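Local coordinates for protein endoglucanase (Clostridium thermocellum, PDB 2YIK) that probably hydrolyses beta-1,4-glucosidic bonds in cellulose, as a glycoside hydrolase of family 9, at residues 108-113 / 206-211; 167-170 / 176-179. All coordinates share one frame; numbering follows the deposited sequence.

Contact 1 of 2, residues 108-113 / 206-211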
loop_
_atom_site.group_PDB
_atom_site.type_symbol
_atom_site.label_atom_id
_atom_site.label_comp_id
_atom_site.label_asym_id
_atom_site.label_seq_id
_atom_site.Cartn_x
_atom_site.Cartn_y
_atom_site.Cartn_z
ATOM N N VAL A 108 -6.712 -23.912 8.271
ATOM C CA VAL A 108 -7.140 -22.526 8.411
ATOM C C VAL A 108 -7.149 -21.898 7.028
ATOM O O VAL A 108 -6.444 -22.353 6.126
ATOM C CB VAL A 108 -6.217 -21.717 9.346
ATOM C CG1 VAL A 108 -6.265 -22.302 10.757
ATOM C CG2 VAL A 108 -4.808 -21.707 8.804
ATOM N N ASP A 109 -7.961 -20.860 6.864
ATOM C CA ASP A 109 -8.082 -20.168 5.591
ATOM C C ASP A 109 -7.315 -18.840 5.574
ATOM O O ASP A 109 -7.742 -17.857 6.178
ATOM C CB ASP A 109 -9.566 -19.921 5.296
ATOM C CG ASP A 109 -9.800 -19.261 3.947
ATOM O OD1 ASP A 109 -8.820 -18.978 3.220
ATOM O OD2 ASP A 109 -10.982 -19.022 3.614
ATOM N N VAL A 110 -6.170 -18.817 4.895
ATOM C CA VAL A 110 -5.388 -17.587 4.789
ATOM C C VAL A 110 -5.290 -17.204 3.313
ATOM O O VAL A 110 -4.288 -16.648 2.855
ATOM C CB VAL A 110 -3.964 -17.730 5.394
ATOM C CG1 VAL A 110 -4.054 -17.883 6.906
ATOM C CG2 VAL A 110 -3.245 -18.905 4.782
ATOM N N SER A 111 -6.358 -17.502 2.579
ATOM C CA SER A 111 -6.438 -17.201 1.160
ATOM C C SER A 111 -6.957 -15.783 0.939
ATOM O O SER A 111 -7.516 -15.157 1.843
ATOM C CB SER A 111 -7.376 -18.186 0.458
ATOM O OG SER A 111 -8.732 -17.908 0.771
ATOM N N GLY A 112 -6.762 -15.286 -0.277
ATOM C CA GLY A 112 -7.223 -13.954 -0.616
ATOM C C GLY A 112 -6.108 -12.937 -0.722
ATOM O O GLY A 112 -4.930 -13.286 -0.715
ATOM N N GLY A 113 -6.479 -11.669 -0.822
ATOM C CA GLY A 113 -5.463 -10.642 -0.927
ATOM C C GLY A 113 -4.795 -10.590 -2.291
ATOM O O GLY A 113 -5.342 -11.066 -3.291
ATOM N N GLY A 206 2.399 -20.507 5.966
ATOM C CA GLY A 206 1.667 -19.394 6.531
ATOM C C GLY A 206 2.498 -18.885 7.698
ATOM O O GLY A 206 2.873 -19.664 8.573
ATOM N N TRP A 207 2.815 -17.596 7.716
ATOM C CA TRP A 207 3.615 -17.047 8.804
ATOM C C TRP A 207 2.695 -16.184 9.666
ATOM O O TRP A 207 1.935 -15.348 9.159
ATOM C CB TRP A 207 4.807 -16.253 8.245
ATOM C CG TRP A 207 5.573 -16.995 7.147
ATOM C CD1 TRP A 207 5.145 -17.231 5.872
ATOM C CD2 TRP A 207 6.892 -17.566 7.234
ATOM N NE1 TRP A 207 6.109 -17.905 5.159
ATOM C CE2 TRP A 207 7.190 -18.123 5.967
ATOM C CE3 TRP A 207 7.846 -17.660 8.253
ATOM C CZ2 TRP A 207 8.409 -18.764 5.695
ATOM C CZ3 TRP A 207 9.062 -18.299 7.980
ATOM C CH2 TRP A 207 9.327 -18.841 6.710
ATOM N N PHE A 208 2.766 -16.404 10.975
ATOM C CA PHE A 208 1.890 -15.724 11.918
ATOM C C PHE A 208 2.585 -14.919 12.996
ATOM O O PHE A 208 3.630 -15.322 13.498
ATOM C CB PHE A 208 0.998 -16.753 12.638
ATOM C CG PHE A 208 0.083 -17.531 11.730
ATOM C CD1 PHE A 208 0.591 -18.427 10.796
ATOM C CD2 PHE A 208 -1.299 -17.376 11.824
ATOM C CE1 PHE A 208 -0.258 -19.153 9.967
ATOM C CE2 PHE A 208 -2.154 -18.099 10.998
ATOM C CZ PHE A 208 -1.633 -18.988 10.071
ATOM N N ILE A 209 1.994 -13.778 13.353
ATOM C CA ILE A 209 2.523 -12.969 14.445
ATOM C C ILE A 209 1.717 -13.425 15.656
ATOM O O ILE A 209 0.497 -13.606 15.587
ATOM C CB ILE A 209 2.325 -11.445 14.252
ATOM C CG1 ILE A 209 3.308 -10.922 13.208
ATOM C CG2 ILE A 209 2.594 -10.706 15.568
ATOM C CD1 ILE A 209 2.645 -10.445 11.956
ATOM N N THR A 210 2.422 -13.588 16.763
ATOM C CA THR A 210 1.872 -14.075 18.011
ATOM C C THR A 210 2.396 -13.165 19.129
ATOM O O THR A 210 3.320 -12.386 18.901
ATOM C CB THR A 210 2.362 -15.541 18.160
ATOM O OG1 THR A 210 1.326 -16.438 17.747
ATOM C CG2 THR A 210 2.826 -15.835 19.534
ATOM N N LYS A 211 1.821 -13.250 20.325
ATOM C CA LYS A 211 2.298 -12.415 21.421
ATOM C C LYS A 211 3.690 -12.873 21.871
ATOM O O LYS A 211 4.357 -12.189 22.648
ATOM C CB LYS A 211 1.339 -12.488 22.610
ATOM C CG LYS A 211 1.482 -13.752 23.460
ATOM C CD LYS A 211 0.321 -13.901 24.433
ATOM C CE LYS A 211 0.243 -12.732 25.401
ATOM N NZ LYS A 211 1.148 -12.927 26.583
#
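V108, at the end of strand 107-108, and V110, in the loop that follows, meet strand 206-209 through a single side chain, the ring of F208. The loop around V110 is shaped by an Asx turn, D109 OD1 accepting from S111 N (2.9 Å, 159°) and, on its syn lone pair, from S111 OG (2.7 Å). The side chain of V108 is about 5 Å from a bound calcium ion. The strand enters at G206, and G206 CA to V110 CA, 7.5 Å, is the closest CA pair of the two segments; the G206 carbonyl O sits in the plane of the F208 ring, at the edge. W207 turns from the loop, and its NE1 binds G185 O. F208 does the touching: with CG anti to its own carbonyl carbon (chi1 -62°), the ring reaches the valines with its CZ end. V110 comes from the opposite direction and brings CG1 obliquely to F208 CZ at 4.1 Å, while V108 places CG2 at the ring edge, 4.4 Å from F208 CZ. I209, next along the strand, faces helix 216-233. The small apolar contact thus lies buried between the loop residues T86 and M88, L79 of strand 79-80 and C181 of strand 177-184.

Contact 2 of 2, residues 167-170 / 176-179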
loop_
_atom_site.group_PDB
_atom_site.type_symbol
_atom_site.label_atom_id
_atom_site.label_comp_id
_atom_site.label_asym_id
_atom_site.label_seq_id
_atom_site.Cartn_x
_atom_site.Cartn_y
_atom_site.Cartn_z
ATOM N N ARG A 167 -9.743 -11.937 7.727
ATOM C CA ARG A 167 -9.768 -13.402 7.774
ATOM C C ARG A 167 -8.476 -13.919 8.417
ATOM O O ARG A 167 -8.464 -14.968 9.057
ATOM C CB ARG A 167 -9.875 -14.000 6.362
ATOM C CG ARG A 167 -11.267 -14.025 5.753
ATOM C CD ARG A 167 -11.288 -14.908 4.504
ATOM N NE ARG A 167 -10.337 -14.434 3.515
ATOM C CZ ARG A 167 -10.593 -13.485 2.621
ATOM N NH1 ARG A 167 -11.785 -12.909 2.581
ATOM N NH2 ARG A 167 -9.642 -13.097 1.785
ATOM N N CYS A 168 -7.389 -13.175 8.237
ATOM C CA CYS A 168 -6.089 -13.569 8.782
ATOM C C CYS A 168 -5.878 -13.156 10.234
ATOM O O CYS A 168 -4.857 -13.482 10.842
ATOM C CB CYS A 168 -4.965 -13.006 7.908
ATOM S SG CYS A 168 -4.781 -13.858 6.307
ATOM N N THR A 169 -6.840 -12.425 10.785
ATOM C CA THR A 169 -6.747 -12.000 12.170
ATOM C C THR A 169 -7.605 -12.954 12.992
ATOM O O THR A 169 -8.835 -12.896 12.939
ATOM C CB THR A 169 -7.259 -10.557 12.369
ATOM O OG1 THR A 169 -6.574 -9.673 11.469
ATOM C CG2 THR A 169 -7.009 -10.098 13.807
ATOM N N PHE A 170 -6.943 -13.840 13.727
ATOM C CA PHE A 170 -7.618 -14.821 14.569
ATOM C C PHE A 170 -7.808 -14.234 15.968
ATOM O O PHE A 170 -6.838 -14.028 16.705
ATOM C CB PHE A 170 -6.785 -16.104 14.600
ATOM C CG PHE A 170 -6.616 -16.731 13.248
ATOM C CD1 PHE A 170 -5.621 -16.279 12.381
ATOM C CD2 PHE A 170 -7.508 -17.698 12.795
ATOM C CE1 PHE A 170 -5.519 -16.781 11.084
ATOM C CE2 PHE A 170 -7.413 -18.209 11.500
ATOM C CZ PHE A 170 -6.419 -17.745 10.642
ATOM N N ASN A 176 -10.047 -10.108 21.356
ATOM C CA ASN A 176 -8.595 -10.076 21.503
ATOM C C ASN A 176 -7.904 -10.854 20.395
ATOM O O ASN A 176 -8.297 -11.979 20.077
ATOM C CB ASN A 176 -8.176 -10.659 22.852
ATOM C CG ASN A 176 -8.865 -9.980 24.009
ATOM O OD1 ASN A 176 -9.650 -10.605 24.731
ATOM N ND2 ASN A 176 -8.588 -8.692 24.189
ATOM N N VAL A 177 -6.877 -10.246 19.806
ATOM C CA VAL A 177 -6.118 -10.895 18.741
ATOM C C VAL A 177 -5.208 -11.966 19.336
ATOM O O VAL A 177 -4.449 -11.710 20.269
ATOM C CB VAL A 177 -5.241 -9.885 17.959
ATOM C CG1 VAL A 177 -4.370 -10.630 16.957
ATOM C CG2 VAL A 177 -6.122 -8.867 17.241
ATOM N N VAL A 178 -5.296 -13.169 18.785
ATOM C CA VAL A 178 -4.497 -14.293 19.242
ATOM C C VAL A 178 -3.325 -14.530 18.281
ATOM O O VAL A 178 -2.209 -14.838 18.700
ATOM C CB VAL A 178 -5.383 -15.562 19.344
ATOM C CG1 VAL A 178 -4.523 -16.799 19.513
ATOM C CG2 VAL A 178 -6.347 -15.420 20.525
ATOM N N ALA A 179 -3.590 -14.376 16.989
ATOM C CA ALA A 179 -2.569 -14.546 15.965
ATOM C C ALA A 179 -2.993 -13.818 14.689
ATOM O O ALA A 179 -4.188 -13.646 14.418
ATOM C CB ALA A 179 -2.350 -16.028 15.674
#
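F170 and A179 form an antiparallel hydrogen-bonded pair, CA to CA 5.2 Å, in the beta hairpin of strands 169-171 and 177-184, and a classic beta bulge interrupts it where V178 and A179 both face F170. The bulge is held by one carbonyl: F170 O takes V178 N at 2.7 Å (163°) and the longer bond from A179 N at 3.3 Å, the latter in the carbonyl plane on a lone pair. In return F170 N gives its hydrogen to A179 O (2.8 Å, 156°). The extra residue, V178, carries its side chain to helix 90-100, where it packs on F92, N96 and V99. T169 and V177 cross at about a right angle and touch by their methyls, CG2 to CG2 at 3.8 Å; together they lie against helix 238-257, on Y247, L251, A250 and F254. T169 OG1 lies anti to the carbonyl carbon (chi1 -54°), which puts CG2 anti to the backbone N and toward V177, while OG1 bonds back to F165 O at the end of helix 151-167. The F170 ring is bordered by backbone oxygens on two sides. R167 O stands 3.8 Å above one face, offset toward the rim, and A179 O lies in the ring plane at its edge, 3.6 Å from F170 CD1.

Both contacts belong to the small sheet beside the helical body of the domain, contact 1 reaching it through strand 206-209 and contact 2 through strand 177-184, which pairs with it. Their centres are about 8 Å apart. Contact 1 is wholly buried and purely apolar across its segments; contact 2 is partly exposed, buries 215 Å² against 97 Å², and depends mainly on backbone hydrogen bonds within a hairpin. One joins parts far apart in sequence, the other closes a short turn. They meet directly: the two phenylalanine rings touch, F208 CE2 to F170 CE1 at 3.6 Å, and R167 NH2 probably donates to S111 O, tying the end of helix 151-167 to the 108-113 loop.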